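Local coordinates for serine protease (Nocardiopsis alba, PDB 2OUA), which probably cleaves peptide bonds within proteins as a secreted, acid-stable serine endopeptidase of the chymotrypsin-like S1 family, at residues Ala86-Val100 / Gly145-Thr157. Numbering follows the deposited sequence.
Sequences ATVSGSSTAPIGSQV and GSFISGTQAQGVT. With AES (4-(2-aminoethyl)benzenesulfonyl fluoride), chain E; SO4 (sulfate ion), chain D.
Gln154 meets Ser92 and Ala94 through its amide. CB only leads off the 152-157 strand, and Gln154 CG comes to 4.3 Å from Val100 CG2. The chain then bends (chi2 -60°), which puts Gln154 CD 3.7 Å from Ala94 CB and turns the amide back on the loop. There Gln154 NE2 gives a proton to Ser92 O at 2.9 Å, close to the amide's own plane, and another to Gln152 O from above that carbonyl's plane. Gln154 OE1 takes the Ala94 N-H at 2.9 Å, and Ala94 CB rests on the same oxygen. Three bonds thus fix the rotation of one amide. In Gln152, folded the same way, Ser92 N approaches on a lone pair of OE1 (2.8 Å).

The fold is the two-barrel chymotrypsin type: residues 86-100 cross from one barrel to the second, wrapping round the hairpin of strands 146-149 and 152-160, whose type II' turn spans Ser149 to Gln152. A classic beta bulge sets Gln154 and Gly155 both opposite Phe147.

On the incoming side, the Ser89 N-H points almost straight (178°) at Thr151 O, and Ala153 N bonds to Gly90 O, a single bridge pairing Gly90 with Gln152. Where the crossing ends, Ser149 OG donates to Gln99 O at 3.0 Å, and Val100 CG2 meets the Phe147 ring edge.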
ATOM      1  N   ALA A  86       8.726   3.656  10.490  1.00  8.51           N
ATOM      2  CA  ALA A  86       7.835   4.768  10.759  1.00  7.97           C
ATOM      3  C   ALA A  86       6.724   4.068  11.529  1.00  8.69           C
ATOM      4  O   ALA A  86       6.492   2.875  11.332  1.00  8.66           O
ATOM      5  CB  ALA A  86       7.288   5.350   9.462  1.00  7.23           C
ATOM      6  N   THR A  87       6.056   4.785  12.417  1.00  9.25           N
ATOM      7  CA  THR A  87       4.975   4.186  13.188  1.00 11.68           C
ATOM      8  C   THR A  87       3.636   4.713  12.689  1.00 11.28           C
ATOM      9  O   THR A  87       3.529   5.866  12.278  1.00 11.98           O
ATOM     10  CB  THR A  87       5.117   4.512  14.683  1.00 12.70           C
ATOM     11  OG1 THR A  87       5.217   5.929  14.849  1.00 13.61           O
ATOM     12  CG2 THR A  87       6.367   3.859  15.250  1.00 16.06           C
ATOM     13  N   VAL A  88       2.621   3.855  12.716  1.00 11.70           N
ATOM     14  CA  VAL A  88       1.283   4.227  12.274  1.00 11.70           C
ATOM     15  C   VAL A  88       0.409   4.473  13.494  1.00 11.92           C
ATOM     16  O   VAL A  88       0.199   3.568  14.306  1.00  9.79           O
ATOM     17  CB  VAL A  88       0.642   3.103  11.420  1.00 11.45           C
ATOM     18  CG1 VAL A  88      -0.745   3.533  10.938  1.00 11.84           C
ATOM     19  CG2 VAL A  88       1.541   2.776  10.238  1.00 10.54           C
ATOM     20  N   SER A  89      -0.093   5.696  13.633  1.00 11.79           N
ATOM     21  CA  SER A  89      -0.945   6.033  14.770  1.00 13.60           C
ATOM     22  C   SER A  89      -2.367   6.346  14.312  1.00 12.70           C
ATOM     23  O   SER A  89      -3.272   6.517  15.127  1.00 12.40           O
ATOM     24  CB  SER A  89      -0.369   7.231  15.532  1.00 16.85           C
ATOM     25  OG  SER A  89      -0.501   8.425  14.785  1.00 20.02           O
ATOM     26  N   GLY A  90      -2.559   6.417  13.000  1.00 10.79           N
ATOM     27  CA  GLY A  90      -3.879   6.704  12.466  1.00 10.42           C
ATOM     28  C   GLY A  90      -3.820   6.931  10.971  1.00  9.76           C
ATOM     29  O   GLY A  90      -2.804   6.642  10.342  1.00  8.03           O
ATOM     30  N   SER A  91      -4.905   7.447  10.402  1.00  8.86           N
ATOM     31  CA  SER A  91      -4.949   7.710   8.972  1.00  8.27           C
ATOM     32  C   SER A  91      -5.569   9.063   8.641  1.00  8.73           C
ATOM     33  O   SER A  91      -6.327   9.183   7.681  1.00  9.05           O
ATOM     34  CB  SER A  91      -5.720   6.598   8.245  1.00  7.50           C
ATOM     35  OG  SER A  91      -7.044   6.477   8.730  1.00  8.51           O
ATOM     36  N   SER A  92      -5.260  10.080   9.441  1.00  9.07           N
ATOM     37  CA  SER A  92      -5.783  11.413   9.171  1.00 10.11           C
ATOM     38  C   SER A  92      -5.177  11.855   7.845  1.00 10.26           C
ATOM     39  O   SER A  92      -3.965  11.753   7.641  1.00  7.95           O
ATOM     40  CB  SER A  92      -5.388  12.395  10.276  1.00 11.44           C
ATOM     41  OG  SER A  92      -6.007  12.055  11.503  1.00 17.42           O
ATOM     42  N   THR A  93      -6.028  12.343   6.951  1.00 11.20           N
ATOM     43  CA  THR A  93      -5.595  12.778   5.630  1.00 11.82           C
ATOM     44  C   THR A  93      -4.667  13.986   5.675  1.00 11.18           C
ATOM     45  O   THR A  93      -4.963  14.989   6.324  1.00 11.52           O
ATOM     46  CB  THR A  93      -6.813  13.123   4.749  1.00 14.13           C
ATOM     47  OG1 THR A  93      -7.690  11.992   4.688  1.00 17.72           O
ATOM     48  CG2 THR A  93      -6.369  13.479   3.341  1.00 16.21           C
ATOM     49  N   ALA A  94      -3.543  13.880   4.977  1.00 10.92           N
ATOM     50  CA  ALA A  94      -2.576  14.964   4.914  1.00 11.62           C
ATOM     51  C   ALA A  94      -3.005  15.943   3.822  1.00 10.80           C
ATOM     52  O   ALA A  94      -3.550  15.542   2.789  1.00 10.01           O
ATOM     53  CB  ALA A  94      -1.185  14.412   4.614  1.00 11.34           C
ATOM     54  N   PRO A  95      -2.767  17.244   4.037  1.00 10.68           N
ATOM     55  CA  PRO A  95      -3.150  18.252   3.045  1.00 10.67           C
ATOM     56  C   PRO A  95      -2.290  18.234   1.789  1.00 10.69           C
ATOM     57  O   PRO A  95      -1.154  17.753   1.801  1.00  9.88           O
ATOM     58  CB  PRO A  95      -2.979  19.560   3.812  1.00 12.28           C
ATOM     59  CG  PRO A  95      -1.775  19.263   4.666  1.00 11.95           C
ATOM     60  CD  PRO A  95      -2.115  17.877   5.199  1.00 11.07           C
ATOM     61  N   ILE A  96      -2.843  18.758   0.701  1.00  9.88           N
ATOM     62  CA  ILE A  96      -2.099  18.859  -0.543  1.00  9.49           C
ATOM     63  C   ILE A  96      -0.888  19.709  -0.166  1.00  8.47           C
ATOM     64  O   ILE A  96      -1.021  20.653   0.610  1.00  6.83           O
ATOM     65  CB  ILE A  96      -2.919  19.609  -1.619  1.00 10.97           C
ATOM     66  CG1 ILE A  96      -4.141  18.775  -2.016  1.00 14.26           C
ATOM     67  CG2 ILE A  96      -2.040  19.927  -2.826  1.00 12.53           C
ATOM     68  CD1 ILE A  96      -3.802  17.443  -2.640  1.00 16.47           C
ATOM     69  N   GLY A  97       0.282  19.371  -0.694  1.00  6.79           N
ATOM     70  CA  GLY A  97       1.471  20.133  -0.366  1.00  8.16           C
ATOM     71  C   GLY A  97       2.270  19.493   0.755  1.00  8.53           C
ATOM     72  O   GLY A  97       3.440  19.810   0.956  1.00  9.11           O
ATOM     73  N   SER A  98       1.636  18.586   1.488  1.00  8.85           N
ATOM     74  CA  SER A  98       2.300  17.896   2.586  1.00  9.10           C
ATOM     75  C   SER A  98       3.372  16.935   2.081  1.00  9.59           C
ATOM     76  O   SER A  98       3.291  16.428   0.963  1.00  8.19           O
ATOM     77  CB  SER A  98       1.277  17.107   3.405  1.00 10.69           C
ATOM     78  OG  SER A  98       1.918  16.229   4.319  1.00 12.79           O
ATOM     79  N   GLN A  99       4.388  16.692   2.901  1.00  8.54           N
ATOM     80  CA  GLN A  99       5.414  15.745   2.506  1.00 10.33           C
ATOM     81  C   GLN A  99       4.781  14.366   2.706  1.00  9.35           C
ATOM     82  O   GLN A  99       3.866  14.208   3.517  1.00  7.20           O
ATOM     83  CB  GLN A  99       6.661  15.876   3.389  1.00 13.30           C
ATOM     84  CG  GLN A  99       7.300  17.259   3.367  1.00 18.37           C
ATOM     85  CD  GLN A  99       8.651  17.293   4.062  1.00 24.11           C
ATOM     86  OE1 GLN A  99       8.779  16.895   5.219  1.00 27.23           O
ATOM     87  NE2 GLN A  99       9.667  17.775   3.356  1.00 28.56           N
ATOM     88  N   VAL A 100       5.250  13.380   1.955  1.00  7.47           N
ATOM     89  CA  VAL A 100       4.735  12.026   2.081  1.00  7.52           C
ATOM     90  C   VAL A 100       5.864  11.094   1.660  1.00  8.25           C
ATOM     91  O   VAL A 100       6.705  11.468   0.840  1.00  8.71           O
ATOM     92  CB  VAL A 100       3.487  11.803   1.175  1.00  7.77           C
ATOM     93  CG1 VAL A 100       3.888  11.793  -0.296  1.00  5.25           C
ATOM     94  CG2 VAL A 100       2.789  10.497   1.556  1.00  5.16           C
ATOM     95  N   GLY A 145       2.662  -0.878  -1.789  1.00  7.32           N
ATOM     96  CA  GLY A 145       3.429  -0.329  -0.681  1.00  8.96           C
ATOM     97  C   GLY A 145       2.797   0.849   0.034  1.00  8.38           C
ATOM     98  O   GLY A 145       1.892   1.503  -0.481  1.00  9.57           O
ATOM     99  N   SER A 146       3.308   1.134   1.226  1.00  6.59           N
ATOM    100  CA  SER A 146       2.791   2.207   2.058  1.00  7.91           C
ATOM    101  C   SER A 146       3.170   3.627   1.634  1.00  7.59           C
ATOM    102  O   SER A 146       4.300   3.877   1.220  1.00  7.82           O
ATOM    103  CB  SER A 146       3.271   2.021   3.509  1.00  7.58           C
ATOM    104  OG  SER A 146       3.542   0.663   3.819  1.00  8.66           O
ATOM    105  N   PHE A 147       2.189   4.531   1.702  1.00  6.95           N
ATOM    106  CA  PHE A 147       2.405   5.964   1.493  1.00  7.81           C
ATOM    107  C   PHE A 147       1.967   6.482   2.854  1.00  7.44           C
ATOM    108  O   PHE A 147       0.824   6.264   3.288  1.00  6.60           O
ATOM    109  CB  PHE A 147       1.530   6.602   0.406  1.00  7.03           C
ATOM    110  CG  PHE A 147       2.211   6.700  -0.927  1.00  5.85           C
ATOM    111  CD1 PHE A 147       2.107   5.649  -1.824  1.00  6.21           C
ATOM    112  CD2 PHE A 147       2.989   7.804  -1.271  1.00  7.18           C
ATOM    113  CE1 PHE A 147       2.759   5.687  -3.039  1.00  7.78           C
ATOM    114  CE2 PHE A 147       3.661   7.849  -2.508  1.00  7.30           C
ATOM    115  CZ  PHE A 147       3.537   6.779  -3.386  1.00  8.50           C
ATOM    116  N   ILE A 148       2.889   7.144   3.535  1.00  8.14           N
ATOM    117  CA  ILE A 148       2.618   7.637   4.873  1.00  8.53           C
ATOM    118  C   ILE A 148       3.192   9.036   5.090  1.00  8.35           C
ATOM    119  O   ILE A 148       4.255   9.367   4.568  1.00  8.56           O
ATOM    120  CB  ILE A 148       3.218   6.647   5.912  1.00  7.94           C
ATOM    121  CG1 ILE A 148       2.902   7.098   7.335  1.00  7.82           C
ATOM    122  CG2 ILE A 148       4.723   6.523   5.694  1.00 10.06           C
ATOM    123  CD1 ILE A 148       3.385   6.127   8.396  1.00  7.64           C
ATOM    124  N   SER A 149       2.469   9.864   5.838  1.00  8.64           N
ATOM    125  CA  SER A 149       2.924  11.218   6.153  1.00  9.62           C
ATOM    126  C   SER A 149       3.074  11.285   7.667  1.00 10.34           C
ATOM    127  O   SER A 149       2.083  11.261   8.394  1.00  9.98           O
ATOM    128  CB  SER A 149       1.908  12.263   5.685  1.00 10.99           C
ATOM    129  OG  SER A 149       1.746  12.220   4.280  1.00 11.58           O
ATOM    130  N   GLY A 150       4.312  11.369   8.140  1.00 10.89           N
ATOM    131  CA  GLY A 150       4.540  11.410   9.576  1.00 12.21           C
ATOM    132  C   GLY A 150       4.122  10.070  10.149  1.00 12.19           C
ATOM    133  O   GLY A 150       4.721   9.045   9.828  1.00 13.32           O
ATOM    134  N   THR A 151       3.087  10.069  10.985  1.00 11.86           N
ATOM    135  CA  THR A 151       2.588   8.832  11.579  1.00 11.67           C
ATOM    136  C   THR A 151       1.179   8.529  11.067  1.00 10.70           C
ATOM    137  O   THR A 151       0.492   7.660  11.603  1.00 10.90           O
ATOM    138  CB  THR A 151       2.539   8.919  13.123  1.00 12.31           C
ATOM    139  OG1 THR A 151       1.679   9.996  13.517  1.00 13.19           O
ATOM    140  CG2 THR A 151       3.934   9.156  13.690  1.00 14.43           C
ATOM    141  N   GLN A 152       0.757   9.242  10.026  1.00  9.49           N
ATOM    142  CA  GLN A 152      -0.581   9.047   9.467  1.00  9.09           C
ATOM    143  C   GLN A 152      -0.576   8.313   8.127  1.00  8.08           C
ATOM    144  O   GLN A 152      -0.016   8.799   7.146  1.00  7.36           O
ATOM    145  CB  GLN A 152      -1.285  10.401   9.296  1.00  8.81           C
ATOM    146  CG  GLN A 152      -1.430  11.200  10.583  1.00  9.30           C
ATOM    147  CD  GLN A 152      -2.153  10.429  11.673  1.00 11.68           C
ATOM    148  OE1 GLN A 152      -3.278   9.966  11.480  1.00  8.45           O
ATOM    149  NE2 GLN A 152      -1.508  10.291  12.828  1.00 13.02           N
ATOM    150  N   ALA A 153      -1.203   7.141   8.091  1.00  8.10           N
ATOM    151  CA  ALA A 153      -1.286   6.348   6.867  1.00  6.47           C
ATOM    152  C   ALA A 153      -2.099   7.115   5.828  1.00  6.15           C
ATOM    153  O   ALA A 153      -3.167   7.650   6.136  1.00  6.98           O
ATOM    154  CB  ALA A 153      -1.947   5.004   7.161  1.00  6.65           C
ATOM    155  N   GLN A 154      -1.601   7.159   4.593  1.00  6.56           N
ATOM    156  CA  GLN A 154      -2.287   7.887   3.529  1.00  5.70           C
ATOM    157  C   GLN A 154      -2.867   6.991   2.438  1.00  6.56           C
ATOM    158  O   GLN A 154      -3.996   7.198   2.001  1.00  7.03           O
ATOM    159  CB  GLN A 154      -1.337   8.909   2.895  1.00  5.48           C
ATOM    160  CG  GLN A 154      -0.769   9.925   3.883  1.00  4.69           C
ATOM    161  CD  GLN A 154      -1.848  10.744   4.560  1.00  5.96           C
ATOM    162  OE1 GLN A 154      -2.673  11.364   3.896  1.00  4.28           O
ATOM    163  NE2 GLN A 154      -1.844  10.748   5.896  1.00  6.82           N
ATOM    164  N   GLY A 155      -2.100   6.001   1.992  1.00  6.40           N
ATOM    165  CA  GLY A 155      -2.601   5.120   0.950  1.00  6.03           C
ATOM    166  C   GLY A 155      -1.632   4.032   0.531  1.00  7.14           C
ATOM    167  O   GLY A 155      -0.621   3.804   1.197  1.00  5.60           O
ATOM    168  N   VAL A 156      -1.947   3.353  -0.570  1.00  6.49           N
ATOM    169  CA  VAL A 156      -1.098   2.288  -1.082  1.00  7.07           C
ATOM    170  C   VAL A 156      -0.709   2.560  -2.535  1.00  7.29           C
ATOM    171  O   VAL A 156      -1.524   3.011  -3.343  1.00  5.10           O
ATOM    172  CB  VAL A 156      -1.792   0.904  -0.962  1.00  7.37           C
ATOM    173  CG1 VAL A 156      -2.110   0.616   0.511  1.00  6.97           C
ATOM    174  CG2 VAL A 156      -3.070   0.869  -1.796  1.00  6.61           C
ATOM    175  N   THR A 157       0.553   2.285  -2.852  1.00  6.67           N
ATOM    176  CA  THR A 157       1.100   2.512  -4.189  1.00  7.50           C
ATOM    177  C   THR A 157       0.314   1.827  -5.301  1.00  8.21           C
ATOM    178  O   THR A 157       0.145   0.609  -5.290  1.00  8.67           O
ATOM    179  CB  THR A 157       2.555   2.038  -4.250  1.00  6.96           C
ATOM    180  OG1 THR A 157       3.294   2.662  -3.195  1.00  8.73           O
ATOM    181  CG2 THR A 157       3.181   2.403  -5.589  1.00  5.95           C
TER
HETATM  182  C3  AES E9001       4.702  -0.546 -12.533  1.00 34.83           C
HETATM  183  C2  AES E9001       4.203  -0.664 -11.238  1.00 35.61           C
HETATM  184  C1  AES E9001       4.630   0.214 -10.245  1.00 35.23           C
HETATM  185  S   AES E9001       3.967   0.100  -8.630  1.00 35.49           S
HETATM  186  O1S AES E9001       4.966   0.629  -7.644  1.00 35.18           O
HETATM  187  O2S AES E9001       2.711   0.915  -8.545  1.00 35.15           O
HETATM  188  C6  AES E9001       5.560   1.205 -10.548  1.00 34.45           C
HETATM  189  C5  AES E9001       6.059   1.321 -11.840  1.00 34.23           C
HETATM  190  C4  AES E9001       5.628   0.445 -12.836  1.00 34.91           C
HETATM  191  C7  AES E9001       6.162   0.579 -14.264  1.00 35.00           C
HETATM  192  C8  AES E9001       5.769   1.915 -14.899  1.00 36.02           C
HETATM  193  N8  AES E9001       4.305   2.038 -14.945  1.00 36.14           N
HETATM  194  S   SO4 D9401      -6.235  20.157   1.120  1.00 42.78           S
HETATM  195  O1  SO4 D9401      -6.139  20.344   2.580  1.00 43.83           O
HETATM  196  O2  SO4 D9401      -5.674  18.838   0.757  1.00 43.42           O
HETATM  197  O3  SO4 D9401      -7.651  20.238   0.712  1.00 43.80           O
HETATM  198  O4  SO4 D9401      -5.463  21.210   0.440  1.00 43.43           O
HETATM  199  O   HOH W   1       6.623   7.623  11.891  1.00 23.63           O
HETATM  200  O   HOH W   2      -2.858   9.939  15.726  1.00 40.21           O
HETATM  201  O   HOH W   3      -5.389   9.049   5.065  1.00  9.00           O
HETATM  202  O   HOH W   4      -5.149  10.258  13.634  1.00 23.45           O